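Side-chain contact in T-lymphoma invasion and metastasis-inducing protein 1 (Homo sapiens, PDB 4K2P), which probably binds phosphoinositides and protein partners such as Par-3 through its PH and coiled-coil domain, consistent with a role in signalling at tight junctions: residues A[102-105]-A[106-110]. The protein carries 5 engineered substitutions. Numbering follows the deposited sequence.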
ATOM      1  N   GLN A 102      -1.558  -1.080  16.626  1.00 21.41           N
ATOM      2  CA  GLN A 102      -1.089  -2.145  17.507  1.00 22.33           C
ATOM      3  C   GLN A 102      -2.279  -2.934  18.050  1.00 23.93           C
ATOM      4  O   GLN A 102      -3.232  -2.357  18.591  1.00 23.44           O
ATOM      5  CB  GLN A 102      -0.262  -1.593  18.671  1.00 24.43           C
ATOM      6  CG  GLN A 102       0.373  -2.691  19.558  1.00 27.21           C
ATOM      7  CD  GLN A 102       0.918  -2.165  20.878  1.00 32.17           C
ATOM      8  OE1 GLN A 102       0.455  -1.149  21.395  1.00 32.90           O
ATOM      9  NE2 GLN A 102       1.903  -2.864  21.432  1.00 34.97           N
ATOM     10  N   THR A 103      -2.209  -4.252  17.892  1.00 25.21           N
ATOM     11  CA  THR A 103      -3.201  -5.169  18.430  1.00 29.06           C
ATOM     12  C   THR A 103      -2.542  -6.067  19.509  1.00 28.14           C
ATOM     13  O   THR A 103      -1.470  -5.736  20.027  1.00 30.06           O
ATOM     14  CB  THR A 103      -3.836  -5.991  17.284  1.00 28.24           C
ATOM     15  OG1 THR A 103      -4.927  -6.778  17.777  1.00 27.79           O
ATOM     16  CG2 THR A 103      -2.804  -6.881  16.612  1.00 32.42           C
ATOM     17  N   THR A 104      -3.177  -7.190  19.843  1.00 27.58           N
ATOM     18  CA  THR A 104      -2.887  -7.925  21.073  1.00 26.92           C
ATOM     19  C   THR A 104      -2.112  -9.215  20.866  1.00 27.06           C
ATOM     20  O   THR A 104      -1.555  -9.756  21.813  1.00 28.66           O
ATOM     21  CB  THR A 104      -4.195  -8.287  21.808  1.00 29.28           C
ATOM     22  OG1 THR A 104      -5.130  -8.820  20.861  1.00 29.86           O
ATOM     23  CG2 THR A 104      -4.798  -7.064  22.467  1.00 27.61           C
ATOM     24  N   SER A 105      -2.093  -9.720  19.637  1.00 27.94           N
ATOM     25  CA  SER A 105      -1.428 -10.986  19.345  1.00 30.48           C
ATOM     26  C   SER A 105      -1.171 -11.133  17.861  1.00 29.48           C
ATOM     27  O   SER A 105      -1.673 -10.359  17.052  1.00 27.13           O
ATOM     28  CB  SER A 105      -2.266 -12.172  19.840  1.00 35.16           C
ATOM     29  OG  SER A 105      -3.472 -12.286  19.104  1.00 34.64           O
ATOM     30  N   GLN A 106      -0.386 -12.137  17.504  1.00 29.67           N
ATOM     31  CA  GLN A 106      -0.081 -12.402  16.107  1.00 29.33           C
ATOM     32  C   GLN A 106      -1.347 -12.826  15.366  1.00 28.00           C
ATOM     33  O   GLN A 106      -1.560 -12.453  14.210  1.00 26.42           O
ATOM     34  CB  GLN A 106       1.002 -13.483  15.997  1.00 35.64           C
ATOM     35  CG  GLN A 106       1.389 -13.835  14.568  1.00 38.77           C
ATOM     36  CD  GLN A 106       1.842 -12.628  13.772  1.00 37.90           C
ATOM     37  OE1 GLN A 106       2.381 -11.667  14.323  1.00 36.18           O
ATOM     38  NE2 GLN A 106       1.613 -12.665  12.470  1.00 39.54           N
ATOM     39  N   THR A 107      -2.193 -13.594  16.037  1.00 29.61           N
ATOM     40  CA  THR A 107      -3.412 -14.100  15.419  1.00 31.97           C
ATOM     41  C   THR A 107      -4.338 -12.942  15.059  1.00 27.96           C
ATOM     42  O   THR A 107      -4.858 -12.876  13.949  1.00 26.52           O
ATOM     43  CB  THR A 107      -4.140 -15.092  16.346  1.00 39.79           C
ATOM     44  OG1 THR A 107      -3.382 -16.303  16.430  1.00 43.91           O
ATOM     45  CG2 THR A 107      -5.537 -15.420  15.824  1.00 43.19           C
ATOM     46  N   GLU A 108      -4.507 -12.005  15.984  1.00 27.06           N
ATOM     47  CA  GLU A 108      -5.394 -10.877  15.752  1.00 26.35           C
ATOM     48  C   GLU A 108      -4.833  -9.946  14.693  1.00 25.00           C
ATOM     49  O   GLU A 108      -5.581  -9.366  13.904  1.00 21.98           O
ATOM     50  CB  GLU A 108      -5.631 -10.117  17.051  1.00 30.38           C
ATOM     51  CG  GLU A 108      -6.775  -9.137  16.983  1.00 34.33           C
ATOM     52  CD  GLU A 108      -8.133  -9.807  16.775  1.00 39.70           C
ATOM     53  OE1 GLU A 108      -8.227 -11.056  16.775  1.00 42.95           O
ATOM     54  OE2 GLU A 108      -9.120  -9.067  16.626  1.00 39.95           O
ATOM     55  N   LEU A 109      -3.514  -9.813  14.664  1.00 23.82           N
ATOM     56  CA  LEU A 109      -2.865  -9.002  13.649  1.00 22.40           C
ATOM     57  C   LEU A 109      -3.183  -9.570  12.274  1.00 19.86           C
ATOM     58  O   LEU A 109      -3.565  -8.840  11.370  1.00 19.98           O
ATOM     59  CB  LEU A 109      -1.352  -8.953  13.881  1.00 22.78           C
ATOM     60  CG  LEU A 109      -0.505  -8.183  12.862  1.00 23.02           C
ATOM     61  CD1 LEU A 109       0.733  -7.642  13.547  1.00 23.95           C
ATOM     62  CD2 LEU A 109      -0.100  -9.061  11.694  1.00 24.55           C
ATOM     63  N   GLU A 110      -3.039 -10.880  12.132  1.00 22.75           N
ATOM     64  CA  GLU A 110      -3.297 -11.542  10.863  1.00 27.47           C
ATOM     65  C   GLU A 110      -4.763 -11.402  10.478  1.00 28.31           C
ATOM     66  O   GLU A 110      -5.089 -11.307   9.306  1.00 31.24           O
ATOM     67  CB  GLU A 110      -2.923 -13.024  10.933  1.00 32.28           C
ATOM     68  CG  GLU A 110      -1.431 -13.308  10.860  1.00 37.20           C
ATOM     69  CD  GLU A 110      -1.083 -14.725  11.304  1.00 45.51           C
ATOM     70  OE1 GLU A 110      -2.007 -15.491  11.653  1.00 51.74           O
ATOM     71  OE2 GLU A 110       0.117 -15.077  11.294  1.00 46.28           O
TER
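S105 caps the first turn of helix 106-128: its OG accepts the backbone N-H of E108 at 3.3 Å in a nearly straight bond, 164° at the hydrogen. The hydroxyl reaches that N-H because chi1 of 67° tucks OG between the residue's own backbone N and carbonyl carbon, turned to the open end of the helix. The same residue's carbonyl, S105 O, accepts L109 N at 3.1 Å, the first i to i+4 bond of the helix, so side chain and carbonyl of the one residue each take a first-turn N-H. The aliphatic start of E108 lies against the same hydroxyl, CB 3.7 Å from S105 OG. On its other flank comes T103, whose side chain crosses that of E108 at about a right angle and sets OG1 3.1 Å from E108 CG. The methyl branch of T103 takes the neighbouring place, CG2 packing 3.7 Å from L109 CB; with OG1 anti to the backbone N (chi1 -173°), the two branches divide between E108 and L109. Beyond CG, E108 bends away at chi2 and its carboxylate forms a salt bridge with K10. Along the first turn itself, Q106 NE2 donates to E110 OE2 at 3.1 Å, the acceptor within the amide plane but the donor above the carboxylate plane. T103 also rests on L14 of strand 10-23 and on F87, to which its backbone is hydrogen-bonded, so its side chain lies between the sheet and the helix that closes the PH fold. Without the hydroxyl, as with an alanine in place of S105, the N-H of E108 would probably lose its side-chain acceptor and the first turn would be likelier to fray. The chemistry is thus that of a serine N-cap: a neutral hydroxyl satisfies a backbone donor at the helix start, while the T103 methyl and hydroxyl pack on L109 and on the aliphatic part of E108 beside it.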